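PDB 6I60: alpha-rhamnosidase from Dictyoglomus thermophilum, which probably hydrolyses terminal non-reducing alpha-L-rhamnose residues from alpha-L-rhamnosides, including rhamnosylated natural flavonoids. Local coordinates for residues E203-N207 with G208-G212; Y633-H636 with D637-L641; K655-S658 with E659-D662. All blocks are in the same frame, centred on the assembly; numbering follows the deposited sequence.

Contact 1. Residues E203-N207 with G208-G212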
ATOM      1  N   GLU A 203     -19.649  -5.440  10.965  1.00 48.73           N
ATOM      2  CA  GLU A 203     -19.108  -5.296  12.308  1.00 54.26           C
ATOM      3  C   GLU A 203     -19.613  -6.463  13.140  1.00 61.80           C
ATOM      4  O   GLU A 203     -20.819  -6.727  13.170  1.00 66.47           O
ATOM      5  CB  GLU A 203     -19.515  -3.960  12.943  1.00 64.64           C
ATOM      6  CG  GLU A 203     -18.463  -2.870  12.807  1.00 74.46           C
ATOM      7  CD  GLU A 203     -18.763  -1.647  13.658  1.00 73.33           C
ATOM      8  OE1 GLU A 203     -19.943  -1.436  14.007  1.00 68.95           O
ATOM      9  OE2 GLU A 203     -17.815  -0.897  13.976  1.00 76.14           O
ATOM     10  N   LEU A 204     -18.697  -7.166  13.800  1.00 64.18           N
ATOM     11  CA  LEU A 204     -19.020  -8.391  14.517  1.00 60.83           C
ATOM     12  C   LEU A 204     -19.060  -8.146  16.021  1.00 59.14           C
ATOM     13  O   LEU A 204     -18.197  -7.459  16.574  1.00 55.56           O
ATOM     14  CB  LEU A 204     -18.001  -9.486  14.197  1.00 59.90           C
ATOM     15  CG  LEU A 204     -18.132 -10.786  14.987  1.00 60.18           C
ATOM     16  CD1 LEU A 204     -19.377 -11.547  14.564  1.00 57.99           C
ATOM     17  CD2 LEU A 204     -16.889 -11.634  14.803  1.00 59.15           C
ATOM     18  N   TYR A 205     -20.067  -8.722  16.676  1.00 64.11           N
ATOM     19  CA  TYR A 205     -20.228  -8.638  18.119  1.00 64.39           C
ATOM     20  C   TYR A 205     -20.529 -10.021  18.676  1.00 68.47           C
ATOM     21  O   TYR A 205     -21.251 -10.805  18.053  1.00 70.03           O
ATOM     22  CB  TYR A 205     -21.352  -7.669  18.505  1.00 59.85           C
ATOM     23  CG  TYR A 205     -21.052  -6.223  18.190  1.00 64.66           C
ATOM     24  CD1 TYR A 205     -20.383  -5.418  19.103  1.00 60.44           C
ATOM     25  CD2 TYR A 205     -21.437  -5.661  16.980  1.00 58.76           C
ATOM     26  CE1 TYR A 205     -20.105  -4.095  18.820  1.00 53.70           C
ATOM     27  CE2 TYR A 205     -21.163  -4.339  16.688  1.00 63.32           C
ATOM     28  CZ  TYR A 205     -20.497  -3.560  17.612  1.00 55.68           C
ATOM     29  OH  TYR A 205     -20.222  -2.243  17.325  1.00 58.89           O
ATOM     30  N   ILE A 206     -19.969 -10.317  19.848  1.00 68.00           N
ATOM     31  CA  ILE A 206     -20.215 -11.578  20.541  1.00 69.17           C
ATOM     32  C   ILE A 206     -20.449 -11.264  22.010  1.00 71.75           C
ATOM     33  O   ILE A 206     -19.547 -10.759  22.690  1.00 74.24           O
ATOM     34  CB  ILE A 206     -19.054 -12.575  20.383  1.00 64.44           C
ATOM     35  CG1 ILE A 206     -19.079 -13.198  18.987  1.00 64.26           C
ATOM     36  CG2 ILE A 206     -19.131 -13.657  21.450  1.00 61.45           C
ATOM     37  CD1 ILE A 206     -18.192 -14.412  18.839  1.00 65.99           C
ATOM     38  N   ASN A 207     -21.657 -11.552  22.499  1.00 63.84           N
ATOM     39  CA  ASN A 207     -22.034 -11.313  23.892  1.00 65.91           C
ATOM     40  C   ASN A 207     -21.866  -9.847  24.286  1.00 70.42           C
ATOM     41  O   ASN A 207     -21.605  -9.531  25.450  1.00 61.03           O
ATOM     42  CB  ASN A 207     -21.246 -12.218  24.845  1.00 71.94           C
ATOM     43  CG  ASN A 207     -21.614 -13.683  24.693  1.00 70.52           C
ATOM     44  OD1 ASN A 207     -22.788 -14.030  24.570  1.00 73.71           O
ATOM     45  ND2 ASN A 207     -20.607 -14.549  24.702  1.00 67.15           N
ATOM     46  N   GLY A 208     -22.007  -8.940  23.318  1.00 68.87           N
ATOM     47  CA  GLY A 208     -22.013  -7.519  23.573  1.00 65.89           C
ATOM     48  C   GLY A 208     -20.719  -6.800  23.246  1.00 67.94           C
ATOM     49  O   GLY A 208     -20.728  -5.570  23.124  1.00 70.53           O
ATOM     50  N   GLU A 209     -19.617  -7.525  23.099  1.00 63.91           N
ATOM     51  CA  GLU A 209     -18.313  -6.916  22.876  1.00 66.24           C
ATOM     52  C   GLU A 209     -17.951  -6.949  21.397  1.00 69.65           C
ATOM     53  O   GLU A 209     -18.202  -7.941  20.707  1.00 65.59           O
ATOM     54  CB  GLU A 209     -17.233  -7.630  23.691  1.00 68.08           C
ATOM     55  CG  GLU A 209     -17.526  -7.704  25.180  1.00 66.12           C
ATOM     56  CD  GLU A 209     -17.187  -9.056  25.770  1.00 68.73           C
ATOM     57  OE1 GLU A 209     -16.526  -9.097  26.829  1.00 76.51           O
ATOM     58  OE2 GLU A 209     -17.580 -10.081  25.174  1.00 77.00           O
ATOM     59  N   ARG A 210     -17.365  -5.854  20.917  1.00 71.27           N
ATOM     60  CA  ARG A 210     -16.845  -5.817  19.558  1.00 59.12           C
ATOM     61  C   ARG A 210     -15.630  -6.728  19.444  1.00 61.21           C
ATOM     62  O   ARG A 210     -14.831  -6.844  20.377  1.00 61.44           O
ATOM     63  CB  ARG A 210     -16.477  -4.387  19.166  1.00 58.88           C
ATOM     64  CG  ARG A 210     -16.555  -4.104  17.675  1.00 59.27           C
ATOM     65  CD  ARG A 210     -15.664  -2.929  17.309  1.00 61.77           C
ATOM     66  NE  ARG A 210     -15.939  -2.399  15.977  1.00 70.90           N
ATOM     67  CZ  ARG A 210     -15.156  -2.594  14.919  1.00 74.75           C
ATOM     68  NH1 ARG A 210     -15.479  -2.066  13.746  1.00 65.79           N
ATOM     69  NH2 ARG A 210     -14.047  -3.315  15.033  1.00 62.63           N
ATOM     70  N   ILE A 211     -15.492  -7.376  18.291  1.00 62.98           N
ATOM     71  CA  ILE A 211     -14.519  -8.452  18.137  1.00 70.83           C
ATOM     72  C   ILE A 211     -13.255  -7.950  17.450  1.00 72.22           C
ATOM     73  O   ILE A 211     -12.145  -8.094  17.980  1.00 70.77           O
ATOM     74  CB  ILE A 211     -15.131  -9.632  17.361  1.00 66.19           C
ATOM     75  CG1 ILE A 211     -16.270 -10.267  18.167  1.00 63.91           C
ATOM     76  CG2 ILE A 211     -14.065 -10.662  17.023  1.00 61.83           C
ATOM     77  CD1 ILE A 211     -15.856 -10.758  19.539  1.00 64.05           C
ATOM     78  N   GLY A 212     -13.409  -7.361  16.268  1.00 67.94           N
ATOM     79  CA  GLY A 212     -12.257  -7.039  15.453  1.00 73.94           C
ATOM     80  C   GLY A 212     -11.529  -5.790  15.912  1.00 74.37           C
ATOM     81  O   GLY A 212     -12.114  -4.857  16.460  1.00 82.25           O
TER
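With CG trans to its own backbone N (chi1 -153°) and the chain stretched out as far as NE, Arg-210 runs back along the first strand of a tight beta hairpin to the carboxylate of Glu-203, whose chain is itself extended beyond CG. The two side chains meet at about a right angle. OE2 of Glu-203 lies in the guanidinium plane and accepts a salt-bridge hydrogen bond of 2.6 Å from NH1 of Arg-210, which arrives on the anti side of the carboxylate. A second, weak bond joins NE of Arg-210 to the same oxygen. On the way, the aliphatic part of Arg-210 passes Tyr-205, its cross-strand neighbour in a non-hydrogen-bonded pair; CE1 of the Tyr-205 ring is 3.7 Å from CB of Arg-210.

Asn-207 and Gly-208, both with positive phi, fill the centre of a classic two-residue type I' hairpin in the alpha-L-rhamnosidase N-terminal domain. Ile-206 and Glu-209 close it as a hydrogen-bonded pair (Ile-206 N to Glu-209 O 3.1 Å, Glu-209 N to Ile-206 O 3.3 Å). The Asn-207 side chain is held by Asn-237 O and Ala-244 N, the latter from strand 242-250, which also pairs with strand 201-206. On the other side of the hairpin, CG1 of Ile-211 packs against CD2 of Leu-204 at 3.7 Å, while its CD1 reaches CB of Ile-206; Tyr-232 and Val-194 of neighbouring strands cover this apolar side.

NH2 of Arg-210 bonds to Arg-214 O and weakly to Gly-212 O, so the guanidinium is held from several directions. Glu-203 OE1 pairs with Arg-430. One buried carboxylate thus lies between two arginines, which would probably favour its ionised form.

Contact 2. Residues Y633-H636 with D637-L641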
ATOM      1  N   TYR A 633       6.626   2.069 -22.510  1.00 53.28           N
ATOM      2  CA  TYR A 633       6.200   1.015 -21.599  1.00 56.66           C
ATOM      3  C   TYR A 633       6.049  -0.330 -22.293  1.00 60.27           C
ATOM      4  O   TYR A 633       6.061  -1.365 -21.617  1.00 57.82           O
ATOM      5  CB  TYR A 633       4.892   1.414 -20.913  1.00 49.78           C
ATOM      6  CG  TYR A 633       5.111   2.268 -19.683  1.00 51.65           C
ATOM      7  CD1 TYR A 633       5.588   1.708 -18.505  1.00 48.80           C
ATOM      8  CD2 TYR A 633       4.862   3.635 -19.705  1.00 49.84           C
ATOM      9  CE1 TYR A 633       5.800   2.482 -17.377  1.00 50.19           C
ATOM     10  CE2 TYR A 633       5.068   4.419 -18.581  1.00 47.54           C
ATOM     11  CZ  TYR A 633       5.539   3.835 -17.420  1.00 54.99           C
ATOM     12  OH  TYR A 633       5.751   4.602 -16.296  1.00 51.28           O
ATOM     13  N   PHE A 634       5.910  -0.344 -23.621  1.00 59.67           N
ATOM     14  CA  PHE A 634       5.953  -1.608 -24.349  1.00 55.99           C
ATOM     15  C   PHE A 634       7.348  -2.214 -24.285  1.00 58.56           C
ATOM     16  O   PHE A 634       7.506  -3.412 -24.022  1.00 58.73           O
ATOM     17  CB  PHE A 634       5.520  -1.396 -25.800  1.00 54.43           C
ATOM     18  CG  PHE A 634       5.430  -2.666 -26.597  1.00 56.09           C
ATOM     19  CD1 PHE A 634       4.989  -3.840 -26.008  1.00 60.74           C
ATOM     20  CD2 PHE A 634       5.785  -2.685 -27.935  1.00 62.41           C
ATOM     21  CE1 PHE A 634       4.903  -5.010 -26.740  1.00 64.23           C
ATOM     22  CE2 PHE A 634       5.702  -3.852 -28.674  1.00 63.06           C
ATOM     23  CZ  PHE A 634       5.261  -5.016 -28.075  1.00 67.47           C
ATOM     24  N   TYR A 635       8.375  -1.397 -24.521  1.00 53.99           N
ATOM     25  CA  TYR A 635       9.746  -1.860 -24.338  1.00 51.14           C
ATOM     26  C   TYR A 635      10.015  -2.192 -22.876  1.00 54.89           C
ATOM     27  O   TYR A 635      10.714  -3.165 -22.569  1.00 55.62           O
ATOM     28  CB  TYR A 635      10.723  -0.798 -24.846  1.00 48.67           C
ATOM     29  CG  TYR A 635      12.183  -1.110 -24.604  1.00 48.26           C
ATOM     30  CD1 TYR A 635      12.919  -1.836 -25.528  1.00 57.51           C
ATOM     31  CD2 TYR A 635      12.828  -0.666 -23.458  1.00 52.02           C
ATOM     32  CE1 TYR A 635      14.254  -2.120 -25.312  1.00 57.48           C
ATOM     33  CE2 TYR A 635      14.163  -0.947 -23.233  1.00 57.76           C
ATOM     34  CZ  TYR A 635      14.870  -1.672 -24.167  1.00 57.29           C
ATOM     35  OH  TYR A 635      16.198  -1.957 -23.955  1.00 67.58           O
ATOM     36  N   HIS A 636       9.457  -1.397 -21.959  1.00 57.19           N
ATOM     37  CA  HIS A 636       9.649  -1.651 -20.535  1.00 55.95           C
ATOM     38  C   HIS A 636       9.057  -2.995 -20.127  1.00 61.49           C
ATOM     39  O   HIS A 636       9.691  -3.766 -19.397  1.00 58.40           O
ATOM     40  CB  HIS A 636       9.029  -0.515 -19.718  1.00 52.38           C
ATOM     41  CG  HIS A 636       9.235  -0.642 -18.240  1.00 57.71           C
ATOM     42  ND1 HIS A 636       8.484  -1.490 -17.454  1.00 55.17           N
ATOM     43  CD2 HIS A 636      10.098  -0.019 -17.404  1.00 60.54           C
ATOM     44  CE1 HIS A 636       8.882  -1.389 -16.198  1.00 57.60           C
ATOM     45  NE2 HIS A 636       9.860  -0.503 -16.140  1.00 66.85           N
ATOM     46  N   ASP A 637       7.843  -3.298 -20.598  1.00 60.62           N
ATOM     47  CA  ASP A 637       7.188  -4.538 -20.202  1.00 54.78           C
ATOM     48  C   ASP A 637       7.890  -5.760 -20.777  1.00 53.59           C
ATOM     49  O   ASP A 637       7.927  -6.813 -20.131  1.00 47.25           O
ATOM     50  CB  ASP A 637       5.718  -4.515 -20.626  1.00 56.50           C
ATOM     51  CG  ASP A 637       4.876  -3.586 -19.766  1.00 64.24           C
ATOM     52  OD1 ASP A 637       3.669  -3.427 -20.050  1.00 65.53           O
ATOM     53  OD2 ASP A 637       5.426  -3.011 -18.804  1.00 65.58           O
ATOM     54  N   VAL A 638       8.457  -5.639 -21.975  1.00 57.12           N
ATOM     55  CA  VAL A 638       9.117  -6.776 -22.606  1.00 52.59           C
ATOM     56  C   VAL A 638      10.507  -6.997 -22.016  1.00 59.37           C
ATOM     57  O   VAL A 638      10.948  -8.140 -21.852  1.00 62.46           O
ATOM     58  CB  VAL A 638       9.164  -6.567 -24.132  1.00 53.82           C
ATOM     59  CG1 VAL A 638       9.976  -7.657 -24.805  1.00 56.02           C
ATOM     60  CG2 VAL A 638       7.753  -6.529 -24.701  1.00 53.63           C
ATOM     61  N   ILE A 639      11.212  -5.916 -21.672  1.00 56.27           N
ATOM     62  CA  ILE A 639      12.567  -6.053 -21.145  1.00 57.97           C
ATOM     63  C   ILE A 639      12.545  -6.711 -19.770  1.00 58.66           C
ATOM     64  O   ILE A 639      13.306  -7.647 -19.501  1.00 57.56           O
ATOM     65  CB  ILE A 639      13.269  -4.683 -21.105  1.00 65.00           C
ATOM     66  CG1 ILE A 639      13.990  -4.423 -22.424  1.00 59.37           C
ATOM     67  CG2 ILE A 639      14.272  -4.619 -19.961  1.00 63.95           C
ATOM     68  CD1 ILE A 639      15.161  -5.351 -22.659  1.00 57.88           C
ATOM     69  N   THR A 640      11.669  -6.235 -18.880  1.00 58.17           N
ATOM     70  CA  THR A 640      11.616  -6.803 -17.537  1.00 64.03           C
ATOM     71  C   THR A 640      11.022  -8.207 -17.544  1.00 56.92           C
ATOM     72  O   THR A 640      11.345  -9.016 -16.666  1.00 56.89           O
ATOM     73  CB  THR A 640      10.819  -5.892 -16.601  1.00 63.47           C
ATOM     74  OG1 THR A 640       9.429  -5.957 -16.939  1.00 74.74           O
ATOM     75  CG2 THR A 640      11.302  -4.449 -16.712  1.00 58.45           C
ATOM     76  N   LEU A 641      10.158  -8.516 -18.515  1.00 56.61           N
ATOM     77  CA  LEU A 641       9.661  -9.882 -18.643  1.00 56.06           C
ATOM     78  C   LEU A 641      10.771 -10.827 -19.078  1.00 54.86           C
ATOM     79  O   LEU A 641      10.875 -11.949 -18.567  1.00 57.00           O
ATOM     80  CB  LEU A 641       8.498  -9.940 -19.628  1.00 56.35           C
ATOM     81  CG  LEU A 641       7.889 -11.330 -19.837  1.00 49.28           C
ATOM     82  CD1 LEU A 641       7.392 -11.901 -18.519  1.00 47.41           C
ATOM     83  CD2 LEU A 641       6.763 -11.281 -20.853  1.00 50.79           C
TER
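Tyr-635 and Ile-639 meet one helical turn apart, CG1 of Ile-639 sitting over one face of the ring in a CH-pi contact, 3.6 Å from the ring centroid. Beneath this packing the main chain is satisfied in the i to i+4 pattern of an alpha helix. Asp-637 N bonds to Tyr-633 O at 2.8 Å, Val-638 N to Phe-634 O, and Ile-639 N to Tyr-635 O at 2.9 Å. The carbonyl of His-636 receives two donors from Thr-640: its N, at 3.2 Å, and its OG1, in a weak bond. With OG1 between the backbone N and the carbonyl carbon (chi1 71°), the hydroxyl turns back to that oxygen while CG2 comes over one face of the His-636 imidazole.

Phe-634 and Val-638 lie side by side, CE1 of the ring 3.8 Å from CG2 of the valine. This helix of the six-hairpin glycosidase domain is packed among others: helix 586-599 meets Phe-634 and Asp-637, helix 564-576 meets His-636 and Thr-640, and helix 651-672 covers the side of Phe-634, Val-638 and Ile-639. The Tyr-633 hydroxyl is hydrogen-bonded to that of Tyr-766. OD2 of buried Asp-637 is satisfied by the hydroxyl of Thr-563, a polar link to a neighbouring loop amid mainly apolar and aromatic packing.

Contact 3. Residues K655-S658 with E659-D662. With AE3 (2-(2-ethoxyethoxy)ethanol), chain G.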
ATOM      1  N   LYS A 655      15.260 -15.510 -24.432  1.00 63.74           N
ATOM      2  CA  LYS A 655      15.720 -15.088 -25.741  1.00 66.88           C
ATOM      3  C   LYS A 655      14.643 -14.454 -26.609  1.00 62.19           C
ATOM      4  O   LYS A 655      14.882 -13.511 -27.288  1.00 67.15           O
ATOM      5  CB  LYS A 655      16.370 -16.257 -26.453  1.00 61.12           C
ATOM      6  CG  LYS A 655      17.780 -16.026 -26.966  1.00 76.60           C
ATOM      7  CD  LYS A 655      18.484 -14.794 -26.391  1.00 79.12           C
ATOM      8  CE  LYS A 655      19.928 -14.679 -26.852  1.00 76.29           C
ATOM      9  NZ  LYS A 655      20.812 -15.694 -26.208  1.00 77.99           N
ATOM     10  N   TYR A 656      13.447 -14.972 -26.590  1.00 60.93           N
ATOM     11  CA  TYR A 656      12.402 -14.418 -27.376  1.00 56.78           C
ATOM     12  C   TYR A 656      12.103 -13.010 -27.036  1.00 58.83           C
ATOM     13  O   TYR A 656      11.985 -12.225 -27.893  1.00 60.30           O
ATOM     14  CB  TYR A 656      11.161 -15.237 -27.178  1.00 61.92           C
ATOM     15  CG  TYR A 656       9.976 -14.693 -27.867  1.00 64.09           C
ATOM     16  CD1 TYR A 656       9.775 -14.896 -29.184  1.00 67.02           C
ATOM     17  CD2 TYR A 656       9.060 -13.979 -27.197  1.00 65.16           C
ATOM     18  CE1 TYR A 656       8.681 -14.387 -29.814  1.00 69.85           C
ATOM     19  CE2 TYR A 656       7.968 -13.467 -27.823  1.00 67.80           C
ATOM     20  CZ  TYR A 656       7.793 -13.677 -29.132  1.00 70.47           C
ATOM     21  OH  TYR A 656       6.699 -13.176 -29.742  1.00 77.56           O
ATOM     22  N   TYR A 657      11.966 -12.677 -25.771  1.00 63.65           N
ATOM     23  CA  TYR A 657      11.640 -11.317 -25.376  1.00 62.36           C
ATOM     24  C   TYR A 657      12.787 -10.398 -25.504  1.00 64.02           C
ATOM     25  O   TYR A 657      12.648  -9.257 -25.788  1.00 62.96           O
ATOM     26  CB  TYR A 657      11.094 -11.282 -23.975  1.00 53.62           C
ATOM     27  CG  TYR A 657       9.758 -11.886 -23.949  1.00 57.30           C
ATOM     28  CD1 TYR A 657       8.797 -11.434 -24.765  1.00 56.42           C
ATOM     29  CD2 TYR A 657       9.479 -12.948 -23.159  1.00 56.45           C
ATOM     30  CE1 TYR A 657       7.578 -12.005 -24.780  1.00 69.28           C
ATOM     31  CE2 TYR A 657       8.257 -13.529 -23.177  1.00 55.59           C
ATOM     32  CZ  TYR A 657       7.326 -13.044 -23.999  1.00 65.56           C
ATOM     33  OH  TYR A 657       6.105 -13.582 -24.036  1.00 71.79           O
ATOM     34  N   SER A 658      13.965 -10.932 -25.373  1.00 63.93           N
ATOM     35  CA  SER A 658      15.130 -10.148 -25.524  1.00 58.96           C
ATOM     36  C   SER A 658      15.203  -9.701 -26.939  1.00 64.88           C
ATOM     37  O   SER A 658      15.518  -8.584 -27.174  1.00 63.51           O
ATOM     38  CB  SER A 658      16.316 -10.976 -25.167  1.00 54.78           C
ATOM     39  OG  SER A 658      17.353 -10.154 -24.778  1.00 66.16           O
ATOM     40  N   GLU A 659      14.936 -10.591 -27.888  1.00 70.25           N
ATOM     41  CA  GLU A 659      14.898 -10.291 -29.295  1.00 63.02           C
ATOM     42  C   GLU A 659      13.808  -9.322 -29.614  1.00 67.91           C
ATOM     43  O   GLU A 659      13.967  -8.468 -30.423  1.00 75.87           O
ATOM     44  CB  GLU A 659      14.543 -11.528 -30.051  1.00 66.03           C
ATOM     45  CG  GLU A 659      15.659 -12.491 -30.312  1.00 75.98           C
ATOM     46  CD  GLU A 659      15.251 -13.592 -31.258  1.00 86.39           C
ATOM     47  OE1 GLU A 659      16.073 -14.482 -31.485  1.00 90.84           O
ATOM     48  OE2 GLU A 659      14.127 -13.567 -31.784  1.00 80.71           O
ATOM     49  N   LEU A 660      12.677  -9.430 -28.967  1.00 65.60           N
ATOM     50  CA  LEU A 660      11.597  -8.534 -29.279  1.00 70.29           C
ATOM     51  C   LEU A 660      11.838  -7.171 -28.762  1.00 71.03           C
ATOM     52  O   LEU A 660      11.418  -6.234 -29.337  1.00 71.56           O
ATOM     53  CB  LEU A 660      10.289  -9.068 -28.758  1.00 71.59           C
ATOM     54  CG  LEU A 660       9.105  -8.134 -28.767  1.00 65.21           C
ATOM     55  CD1 LEU A 660       8.598  -7.940 -30.154  1.00 75.08           C
ATOM     56  CD2 LEU A 660       8.016  -8.706 -27.923  1.00 60.40           C
ATOM     57  N   ALA A 661      12.561  -7.063 -27.668  1.00 75.26           N
ATOM     58  CA  ALA A 661      12.908  -5.808 -27.064  1.00 66.50           C
ATOM     59  C   ALA A 661      13.798  -5.050 -27.981  1.00 73.40           C
ATOM     60  O   ALA A 661      13.654  -3.884 -28.160  1.00 71.26           O
ATOM     61  CB  ALA A 661      13.593  -6.059 -25.769  1.00 68.43           C
ATOM     62  N   ASP A 662      14.717  -5.731 -28.620  1.00 81.30           N
ATOM     63  CA  ASP A 662      15.547  -5.119 -29.616  1.00 89.63           C
ATOM     64  C   ASP A 662      14.714  -4.615 -30.784  1.00 89.11           C
ATOM     65  O   ASP A 662      15.064  -3.643 -31.355  1.00 92.93           O
ATOM     66  CB  ASP A 662      16.570  -6.101 -30.117  1.00 86.16           C
ATOM     67  CG  ASP A 662      17.892  -5.918 -29.477  1.00100.36           C
ATOM     68  OD1 ASP A 662      18.210  -6.643 -28.542  1.00111.01           O
ATOM     69  OD2 ASP A 662      18.631  -5.035 -29.904  1.00104.31           O
TER
HETATM   70  C1  AE3 G1005      11.735 -11.270 -38.750  1.00123.90           C
HETATM   71  C2  AE3 G1005      12.075 -11.891 -37.408  1.00124.60           C
HETATM   72  O2  AE3 G1005      11.182 -11.377 -36.418  1.00125.07           O
HETATM   73  C3  AE3 G1005      11.843 -11.063 -35.193  1.00112.01           C
HETATM   74  C4  AE3 G1005      11.868 -12.278 -34.278  1.00108.06           C
HETATM   75  O3  AE3 G1005      11.357 -11.973 -32.986  1.00111.38           O
HETATM   76  C5  AE3 G1005      10.353 -10.994 -33.028  1.00 96.08           C
HETATM   77  C6  AE3 G1005       9.245 -11.424 -32.128  1.00 77.80           C
HETATM   78  O4  AE3 G1005       8.166 -10.580 -32.480  1.00 76.36           O
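The backbone N of Ala-661 bonds to Tyr-657 O at 2.9 Å, within the regular i to i+4 pattern of this helix. Glu-659 N follows suit with Lys-655 O at 3.0 Å, as does Leu-660 N with Tyr-656 O and, at greater length, Asp-662 N with Ser-658 O. Leu-660 also meets Tyr-657 through its side chain, CD2 approaching the ring at its edge, 4.2 Å from CD1.

Three side chains line the site of a bound 2-(2-ethoxyethoxy)ethanol. CG of Tyr-656 stands opposite the backbone N (chi1 176°), which carries the ring out to the molecule; its CE1 lies 3.8 Å from the ligand's C6. The Tyr-656 hydroxyl is hydrogen-bonded to Lys-597 of helix 586-599. CD1 of Leu-660 comes within 3.5 Å of the ligand's O4, and the extended Glu-659 brings OE2 to 3.4 Å from ether O3, a close approach without a hydrogen bond.

Tyr-657, Leu-660 and Ala-661 pack on helix 626-648, and Tyr-657 also reaches helix 586-599. Such a helix, packed on a neighbouring antiparallel partner, is typical of the six-hairpin glycosidase domain, here with a bound glycol ether at its partly exposed side.

Contacts 2 and 3 belong to consecutive helices, 626-648 and 651-672, of the six-hairpin glycosidase domain, and they touch: Ile-639 CD1 lies 3.6 Å from Ala-661 CB. Contact 1 is a beta hairpin in the N-terminal rhamnosidase domain, its centre about 49 Å from that of contact 2, across the centre of the chain. All three are partly buried, but contact 2, on a helix packed among others, has no exposed residue, whereas contact 3 has three. A salt bridge joins the segments in contact 1 alone. Contact 2 adds CH-pi contacts and a weak threonine hydroxyl bond to its backbone bonds; contact 3 has backbone bonds, a single apolar contact and the ligand.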